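Local coordinates for protein glycoside Hydrolase (Bacteroides uniformis, PDB 5T99) that probably hydrolyses terminal beta-galactoside linkages in red-algal agarose oligosaccharides, as a family 2 glycoside hydrolase of a gut bacterium, at residues L368-T376 against F388-L399. Residues are numbered along the deposited sequence; the frame is centred on the assembly and turned at random.
Sequences LDEAFDEWT and FDEWSKKDLTSL
Phe388, in the first turn of helix 388-403, lays its ring against the backbone and CB of Trp375 in the loop that follows strand 366-370. Strand and helix open one beta-alpha-beta unit of the TIM barrel, which strand 409-416 completes. CB of Trp375 sits over one face of the Phe388 ring in a CH-pi contact, 4.0 Å from the centroid and 29° off the ring normal. The two side chains run side by side in the same direction, yet their rings meet obliquely, with planes 34° apart. With chi1 at -170°, Phe388 swings its ring away from its own backbone N and onto the loop, while CB of Ser392 backs the opposite face. The methyl CG2 of Thr376 closes on CD2 of Phe388 at 3.5 Å. One turn further on, Phe372 reaches in edge first, its CZ 3.8 Å from Ser392 O and near CB of Asp395, whose carboxylate is held by Thr131 and Tyr384. Just past the end of the strand, Ala371 CB touches two methyls, CD1 of Leu396 and CD2 of Leu399. Glu370 points away from the helix into the barrel, where its carboxylate makes a salt bridge to Arg346 and hydrogen bonds to Ser413 and to the ligand-pocket residue His349. The side chains of Asp369 and Leu399 run antiparallel to each other, which brings OD1 of Asp369 to 3.6 Å from CD1 of Leu399.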
loop_
_atom_site.group_PDB
_atom_site.type_symbol
_atom_site.label_atom_id
_atom_site.label_comp_id
_atom_site.label_asym_id
_atom_site.label_seq_id
_atom_site.Cartn_x
_atom_site.Cartn_y
_atom_site.Cartn_z
ATOM N N LEU A 368 5.740 8.696 0.280
ATOM C CA LEU A 368 7.176 8.513 0.439
ATOM C C LEU A 368 7.515 7.132 -0.111
ATOM O O LEU A 368 7.146 6.115 0.478
ATOM C CB LEU A 368 7.577 8.611 1.906
ATOM C CG LEU A 368 7.640 10.012 2.516
ATOM C CD1 LEU A 368 6.339 10.768 2.319
ATOM C CD2 LEU A 368 8.005 9.950 3.998
ATOM N N ASP A 369 8.221 7.110 -1.235
ATOM C CA ASP A 369 8.458 5.901 -2.018
ATOM C C ASP A 369 9.829 5.365 -1.598
ATOM O O ASP A 369 10.864 5.986 -1.905
ATOM C CB ASP A 369 8.424 6.304 -3.494
ATOM C CG ASP A 369 8.174 5.159 -4.448
ATOM O OD1 ASP A 369 8.191 3.977 -4.048
ATOM O OD2 ASP A 369 7.980 5.479 -5.654
ATOM N N GLU A 370 9.840 4.245 -0.865
ATOM C CA GLU A 370 11.038 3.769 -0.147
ATOM C C GLU A 370 11.705 2.580 -0.840
ATOM O O GLU A 370 11.045 1.627 -1.212
ATOM C CB GLU A 370 10.691 3.413 1.299
ATOM C CG GLU A 370 11.902 3.119 2.183
ATOM C CD GLU A 370 11.602 3.245 3.662
ATOM O OE1 GLU A 370 11.018 2.300 4.247
ATOM O OE2 GLU A 370 11.949 4.302 4.242
ATOM N N ALA A 371 13.021 2.637 -0.991
ATOM C CA ALA A 371 13.741 1.676 -1.819
ATOM C C ALA A 371 14.180 0.410 -1.076
ATOM O O ALA A 371 13.996 -0.688 -1.603
ATOM C CB ALA A 371 14.960 2.345 -2.452
ATOM N N PHE A 372 14.765 0.571 0.119
ATOM C CA PHE A 372 15.521 -0.502 0.780
ATOM C C PHE A 372 15.349 -0.506 2.288
ATOM O O PHE A 372 15.114 0.538 2.906
ATOM C CB PHE A 372 17.030 -0.370 0.512
ATOM C CG PHE A 372 17.396 -0.249 -0.942
ATOM C CD1 PHE A 372 17.078 -1.255 -1.835
ATOM C CD2 PHE A 372 18.078 0.869 -1.408
ATOM C CE1 PHE A 372 17.415 -1.144 -3.178
ATOM C CE2 PHE A 372 18.422 0.988 -2.746
ATOM C CZ PHE A 372 18.092 -0.022 -3.638
ATOM N N ASP A 373 15.507 -1.690 2.874
ATOM C CA ASP A 373 15.490 -1.882 4.334
ATOM C C ASP A 373 16.892 -2.091 4.926
ATOM O O ASP A 373 17.077 -1.955 6.139
ATOM C CB ASP A 373 14.578 -3.061 4.693
ATOM C CG ASP A 373 14.466 -3.284 6.183
ATOM O OD1 ASP A 373 14.094 -2.330 6.908
ATOM O OD2 ASP A 373 14.757 -4.417 6.632
ATOM N N GLU A 374 17.870 -2.426 4.090
ATOM C CA GLU A 374 19.283 -2.473 4.523
ATOM C C GLU A 374 20.201 -2.158 3.343
ATOM O O GLU A 374 19.795 -2.309 2.195
ATOM C CB GLU A 374 19.624 -3.845 5.126
ATOM C CG GLU A 374 19.492 -5.009 4.156
ATOM C CD GLU A 374 19.790 -6.361 4.791
ATOM O OE1 GLU A 374 19.208 -6.675 5.836
ATOM O OE2 GLU A 374 20.591 -7.124 4.230
ATOM N N TRP A 375 21.428 -1.721 3.628
ATOM C CA TRP A 375 22.356 -1.333 2.571
ATOM C C TRP A 375 23.492 -2.336 2.465
ATOM O O TRP A 375 23.263 -3.414 1.943
ATOM C CB TRP A 375 22.851 0.101 2.760
ATOM C CG TRP A 375 21.796 1.147 2.677
ATOM C CD1 TRP A 375 20.549 1.034 2.128
ATOM C CD2 TRP A 375 21.912 2.496 3.139
ATOM N NE1 TRP A 375 19.876 2.225 2.235
ATOM C CE2 TRP A 375 20.688 3.143 2.849
ATOM C CE3 TRP A 375 22.934 3.225 3.773
ATOM C CZ2 TRP A 375 20.452 4.475 3.176
ATOM C CZ3 TRP A 375 22.704 4.549 4.088
ATOM C CH2 TRP A 375 21.467 5.163 3.791
ATOM N N THR A 376 24.699 -2.001 2.941
ATOM C CA THR A 376 25.835 -2.935 2.893
ATOM C C THR A 376 25.888 -3.827 4.125
ATOM O O THR A 376 26.448 -4.907 4.048
ATOM C CB THR A 376 27.205 -2.225 2.742
ATOM O OG1 THR A 376 27.564 -1.554 3.961
ATOM C CG2 THR A 376 27.181 -1.230 1.573
ATOM N N PHE A 388 23.679 -5.424 -2.724
ATOM C CA PHE A 388 23.828 -3.976 -2.687
ATOM C C PHE A 388 24.912 -3.429 -3.608
ATOM O O PHE A 388 24.639 -2.499 -4.358
ATOM C CB PHE A 388 24.063 -3.461 -1.263
ATOM C CG PHE A 388 23.988 -1.955 -1.142
ATOM C CD1 PHE A 388 22.763 -1.320 -0.884
ATOM C CD2 PHE A 388 25.130 -1.164 -1.292
ATOM C CE1 PHE A 388 22.682 0.070 -0.771
ATOM C CE2 PHE A 388 25.056 0.223 -1.178
ATOM C CZ PHE A 388 23.827 0.843 -0.922
ATOM N N ASP A 389 26.114 -3.993 -3.557
ATOM C CA ASP A 389 27.214 -3.503 -4.394
ATOM C C ASP A 389 26.924 -3.635 -5.900
ATOM O O ASP A 389 27.152 -2.696 -6.660
ATOM C CB ASP A 389 28.528 -4.200 -4.027
ATOM C CG ASP A 389 29.208 -3.571 -2.820
ATOM O OD1 ASP A 389 30.393 -3.899 -2.574
ATOM O OD2 ASP A 389 28.563 -2.755 -2.118
ATOM N N GLU A 390 26.413 -4.793 -6.314
ATOM C CA GLU A 390 26.099 -5.051 -7.722
ATOM C C GLU A 390 24.797 -4.381 -8.197
ATOM O O GLU A 390 24.733 -3.922 -9.333
ATOM C CB GLU A 390 26.039 -6.564 -7.974
ATOM C CG GLU A 390 25.939 -6.989 -9.449
ATOM C CD GLU A 390 25.765 -8.503 -9.652
ATOM O OE1 GLU A 390 26.024 -9.298 -8.707
ATOM O OE2 GLU A 390 25.363 -8.900 -10.773
ATOM N N TRP A 391 23.777 -4.317 -7.335
ATOM C CA TRP A 391 22.405 -3.974 -7.743
ATOM C C TRP A 391 21.818 -2.640 -7.251
ATOM O O TRP A 391 20.815 -2.179 -7.821
ATOM C CB TRP A 391 21.465 -5.104 -7.331
ATOM C CG TRP A 391 21.618 -6.304 -8.174
ATOM C CD1 TRP A 391 22.437 -7.377 -7.946
ATOM C CD2 TRP A 391 20.944 -6.565 -9.405
ATOM N NE1 TRP A 391 22.301 -8.295 -8.955
ATOM C CE2 TRP A 391 21.391 -7.828 -9.866
ATOM C CE3 TRP A 391 19.994 -5.862 -10.163
ATOM C CZ2 TRP A 391 20.922 -8.406 -11.065
ATOM C CZ3 TRP A 391 19.525 -6.433 -11.358
ATOM C CH2 TRP A 391 19.997 -7.692 -11.797
ATOM N N SER A 392 22.417 -2.021 -6.230
ATOM C CA SER A 392 21.803 -0.840 -5.582
ATOM C C SER A 392 21.520 0.305 -6.541
ATOM O O SER A 392 20.425 0.865 -6.510
ATOM C CB SER A 392 22.649 -0.319 -4.412
ATOM O OG SER A 392 23.960 0.013 -4.823
ATOM N N LYS A 393 22.497 0.643 -7.381
ATOM C CA LYS A 393 22.294 1.695 -8.382
ATOM C C LYS A 393 21.202 1.310 -9.372
ATOM O O LYS A 393 20.335 2.130 -9.677
ATOM C CB LYS A 393 23.583 2.076 -9.141
ATOM C CG LYS A 393 23.354 3.187 -10.169
ATOM C CD LYS A 393 24.582 3.572 -10.976
ATOM C CE LYS A 393 25.535 4.435 -10.189
ATOM N NZ LYS A 393 26.362 5.282 -11.088
ATOM N N LYS A 394 21.264 0.080 -9.878
ATOM C CA LYS A 394 20.275 -0.391 -10.846
ATOM C C LYS A 394 18.850 -0.391 -10.268
ATOM O O LYS A 394 17.905 0.021 -10.955
ATOM C CB LYS A 394 20.611 -1.790 -11.381
ATOM C CG LYS A 394 21.798 -1.857 -12.330
ATOM C CD LYS A 394 21.622 -2.965 -13.378
ATOM C CE LYS A 394 20.759 -2.480 -14.555
ATOM N NZ LYS A 394 20.159 -3.587 -15.364
ATOM N N ASP A 395 18.705 -0.848 -9.024
ATOM C CA ASP A 395 17.385 -0.906 -8.395
ATOM C C ASP A 395 16.816 0.468 -8.036
ATOM O O ASP A 395 15.627 0.711 -8.243
ATOM C CB ASP A 395 17.371 -1.848 -7.178
ATOM C CG ASP A 395 17.329 -3.312 -7.578
ATOM O OD1 ASP A 395 16.616 -3.632 -8.565
ATOM O OD2 ASP A 395 18.013 -4.141 -6.913
ATOM N N LEU A 396 17.647 1.355 -7.506
ATOM C CA LEU A 396 17.169 2.685 -7.175
ATOM C C LEU A 396 16.862 3.470 -8.455
ATOM O O LEU A 396 15.860 4.200 -8.519
ATOM C CB LEU A 396 18.166 3.439 -6.310
ATOM C CG LEU A 396 17.764 4.861 -5.922
ATOM C CD1 LEU A 396 16.459 4.871 -5.145
ATOM C CD2 LEU A 396 18.866 5.488 -5.105
ATOM N N THR A 397 17.720 3.318 -9.463
ATOM C CA THR A 397 17.457 3.891 -10.766
ATOM C C THR A 397 16.135 3.357 -11.324
ATOM O O THR A 397 15.300 4.138 -11.775
ATOM C CB THR A 397 18.618 3.653 -11.750
ATOM O OG1 THR A 397 19.775 4.358 -11.286
ATOM C CG2 THR A 397 18.262 4.141 -13.188
ATOM N N SER A 398 15.936 2.046 -11.250
ATOM C CA SER A 398 14.692 1.420 -11.740
ATOM C C SER A 398 13.443 1.940 -11.021
ATOM O O SER A 398 12.415 2.166 -11.658
ATOM C CB SER A 398 14.761 -0.104 -11.616
ATOM O OG SER A 398 13.563 -0.680 -12.089
ATOM N N LEU A 399 13.540 2.140 -9.710
ATOM C CA LEU A 399 12.445 2.702 -8.928
ATOM C C LEU A 399 12.073 4.124 -9.392
ATOM O O LEU A 399 10.906 4.441 -9.607
ATOM C CB LEU A 399 12.824 2.725 -7.443
ATOM C CG LEU A 399 11.894 3.491 -6.496
ATOM C CD1 LEU A 399 10.527 2.816 -6.475
ATOM C CD2 LEU A 399 12.499 3.601 -5.104
#